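Local atomic coordinates of beta-fructofuranosidase, insoluble isoenzyme CWINV1 (Arabidopsis thaliana, PDB entry 2OXB), a protein that hydrolyses sucrose and 1-kestose in the plant cell wall, and neokestose and levan less readily, releasing terminal beta-fructofuranoside residues. Residues 213-218 with 279-284. The protein carries 1 engineered substitution. Numbering follows the deposited sequence.
Sequences GVETSS and TFFDSA
Phe281 lays one face of its ring against the backbone of Glu215 in a CH-pi contact: CA of Glu215 sits 4.1 Å from the ring centroid, only 4° off the ring normal. CG of Phe281 is anti to the backbone N (chi1 -178°), which carries the phenyl group off its strand and across to the loop 213-218. Across the same side of the ring plane, peptide carbonyls approach the CD1/CE1 rim obliquely; Val214 O lies 3.6 Å from Phe281 CD1, and Gly213 O is 3.8 Å from Phe281 CE1. At the far rim the extended chain of Glu215 passes with CG 4.3 Å from Phe281 CE2 and takes the carboxylate onward to the exposed surface. Thr216 adds a looser touch, OG1 to Phe281 CB at 4.5 Å. No hydrogen bond joins the two segments, so this small surface contact rests on the one aromatic side chain. With an alanine here, the Glu215 backbone would probably lose its aromatic platform and a gap would open between loop and strand. The side chain of Val214 points away from Phe281 and packs on Leu226 and Thr207. Within the beta-propeller domain characteristic of family 32 glycosidases, the contact joins neighbouring sheets: the loop between strands 201-207 and 226-234 of one meets strand 278-282 at the edge of the next, where Phe280 is backbone hydrogen-bonded to Ile289 of strand 287-291.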
ATOM      1  N   GLY A 213       9.207   6.883  12.495  1.00 41.76           N
ATOM      2  CA  GLY A 213       9.178   7.865  11.429  1.00 41.56           C
ATOM      3  C   GLY A 213       9.522   9.285  11.839  1.00 41.59           C
ATOM      4  O   GLY A 213       9.614   9.593  13.026  1.00 40.47           O
ATOM      5  N   VAL A 214       9.700  10.151  10.839  1.00 42.24           N
ATOM      6  CA  VAL A 214      10.045  11.561  11.046  1.00 42.06           C
ATOM      7  C   VAL A 214       8.880  12.482  10.681  1.00 41.55           C
ATOM      8  O   VAL A 214       7.998  12.091   9.923  1.00 42.00           O
ATOM      9  CB  VAL A 214      11.257  11.956  10.184  1.00 41.70           C
ATOM     10  CG1 VAL A 214      11.724  13.352  10.561  1.00 42.50           C
ATOM     11  CG2 VAL A 214      12.377  10.930  10.350  1.00 40.25           C
ATOM     12  N   GLU A 215       8.874  13.703  11.211  1.00 41.41           N
ATOM     13  CA  GLU A 215       7.784  14.633  10.914  1.00 41.25           C
ATOM     14  C   GLU A 215       7.795  15.017   9.428  1.00 39.23           C
ATOM     15  O   GLU A 215       8.678  14.597   8.689  1.00 37.71           O
ATOM     16  CB  GLU A 215       7.889  15.876  11.809  1.00 42.90           C
ATOM     17  CG  GLU A 215       6.615  16.728  11.845  1.00 47.43           C
ATOM     18  CD  GLU A 215       6.693  17.895  12.824  1.00 49.86           C
ATOM     19  OE1 GLU A 215       5.827  18.806  12.759  1.00 49.95           O
ATOM     20  OE2 GLU A 215       7.622  17.896  13.665  1.00 50.88           O
ATOM     21  N   THR A 216       6.814  15.800   8.986  1.00 38.49           N
ATOM     22  CA  THR A 216       6.745  16.174   7.579  1.00 37.65           C
ATOM     23  C   THR A 216       7.516  17.435   7.218  1.00 37.58           C
ATOM     24  O   THR A 216       7.889  17.626   6.061  1.00 36.21           O
ATOM     25  CB  THR A 216       5.288  16.350   7.111  1.00 38.11           C
ATOM     26  OG1 THR A 216       4.493  15.257   7.586  1.00 36.90           O
ATOM     27  CG2 THR A 216       5.224  16.364   5.581  1.00 38.34           C
ATOM     28  N   SER A 217       7.783  18.282   8.207  1.00 37.54           N
ATOM     29  CA  SER A 217       8.493  19.524   7.945  1.00 37.65           C
ATOM     30  C   SER A 217       9.928  19.604   8.487  1.00 39.44           C
ATOM     31  O   SER A 217      10.503  20.693   8.580  1.00 39.48           O
ATOM     32  CB  SER A 217       7.653  20.705   8.456  1.00 35.16           C
ATOM     33  OG  SER A 217       6.425  20.791   7.750  1.00 29.34           O
ATOM     34  N   SER A 218      10.508  18.453   8.820  1.00 41.25           N
ATOM     35  CA  SER A 218      11.879  18.390   9.344  1.00 43.07           C
ATOM     36  C   SER A 218      12.921  18.779   8.283  1.00 43.83           C
ATOM     37  O   SER A 218      12.945  18.207   7.191  1.00 42.86           O
ATOM     38  CB  SER A 218      12.191  16.973   9.842  1.00 43.83           C
ATOM     39  OG  SER A 218      11.202  16.503  10.732  1.00 45.48           O
ATOM     40  N   THR A 279       0.715   8.114   2.964  1.00 25.49           N
ATOM     41  CA  THR A 279       1.184   8.031   4.335  1.00 24.52           C
ATOM     42  C   THR A 279       0.683   9.178   5.203  1.00 24.19           C
ATOM     43  O   THR A 279      -0.069  10.041   4.750  1.00 22.33           O
ATOM     44  CB  THR A 279       2.727   7.994   4.357  1.00 23.63           C
ATOM     45  OG1 THR A 279       3.244   9.184   3.745  1.00 22.97           O
ATOM     46  CG2 THR A 279       3.227   6.796   3.585  1.00 22.59           C
ATOM     47  N   PHE A 280       1.092   9.157   6.467  1.00 24.44           N
ATOM     48  CA  PHE A 280       0.699  10.184   7.419  1.00 25.34           C
ATOM     49  C   PHE A 280       1.485   9.971   8.704  1.00 24.48           C
ATOM     50  O   PHE A 280       1.731   8.836   9.106  1.00 25.01           O
ATOM     51  CB  PHE A 280      -0.812  10.108   7.690  1.00 25.06           C
ATOM     52  CG  PHE A 280      -1.174   9.402   8.961  1.00 25.90           C
ATOM     53  CD1 PHE A 280      -1.054  10.053  10.190  1.00 27.44           C
ATOM     54  CD2 PHE A 280      -1.610   8.084   8.937  1.00 26.09           C
ATOM     55  CE1 PHE A 280      -1.365   9.405  11.372  1.00 25.72           C
ATOM     56  CE2 PHE A 280      -1.926   7.427  10.117  1.00 25.76           C
ATOM     57  CZ  PHE A 280      -1.800   8.087  11.336  1.00 26.55           C
ATOM     58  N   PHE A 281       1.867  11.062   9.352  1.00 23.79           N
ATOM     59  CA  PHE A 281       2.644  10.980  10.582  1.00 24.91           C
ATOM     60  C   PHE A 281       1.813  10.812  11.847  1.00 24.42           C
ATOM     61  O   PHE A 281       0.950  11.652  12.150  1.00 25.57           O
ATOM     62  CB  PHE A 281       3.515  12.229  10.722  1.00 24.32           C
ATOM     63  CG  PHE A 281       4.387  12.232  11.941  1.00 24.36           C
ATOM     64  CD1 PHE A 281       5.335  11.230  12.133  1.00 23.82           C
ATOM     65  CD2 PHE A 281       4.306  13.270  12.867  1.00 23.05           C
ATOM     66  CE1 PHE A 281       6.195  11.266  13.223  1.00 20.93           C
ATOM     67  CE2 PHE A 281       5.164  13.313  13.959  1.00 21.66           C
ATOM     68  CZ  PHE A 281       6.111  12.311  14.135  1.00 20.45           C
ATOM     69  N   ASP A 282       2.083   9.735  12.584  1.00 22.15           N
ATOM     70  CA  ASP A 282       1.388   9.454  13.851  1.00 23.17           C
ATOM     71  C   ASP A 282       2.137  10.200  14.947  1.00 21.44           C
ATOM     72  O   ASP A 282       3.277   9.880  15.253  1.00 20.18           O
ATOM     73  CB  ASP A 282       1.406   7.941  14.160  1.00 26.45           C
ATOM     74  CG  ASP A 282       0.614   7.566  15.425  1.00 27.93           C
ATOM     75  OD1 ASP A 282       0.923   8.061  16.529  1.00 29.82           O
ATOM     76  OD2 ASP A 282      -0.329   6.761  15.312  1.00 28.80           O
ATOM     77  N   SER A 283       1.493  11.198  15.531  1.00 22.01           N
ATOM     78  CA  SER A 283       2.108  11.985  16.590  1.00 22.28           C
ATOM     79  C   SER A 283       2.319  11.138  17.852  1.00 24.24           C
ATOM     80  O   SER A 283       3.402  11.131  18.441  1.00 24.68           O
ATOM     81  CB  SER A 283       1.221  13.198  16.906  1.00 19.94           C
ATOM     82  OG  SER A 283       1.122  14.058  15.788  1.00 18.24           O
ATOM     83  N   ALA A 284       1.274  10.406  18.227  1.00 25.66           N
ATOM     84  CA  ALA A 284       1.252   9.552  19.410  1.00 28.24           C
ATOM     85  C   ALA A 284       2.308   8.446  19.525  1.00 30.38           C
ATOM     86  O   ALA A 284       2.910   8.262  20.590  1.00 32.55           O
ATOM     87  CB  ALA A 284      -0.143   8.935  19.562  1.00 28.23           C
TER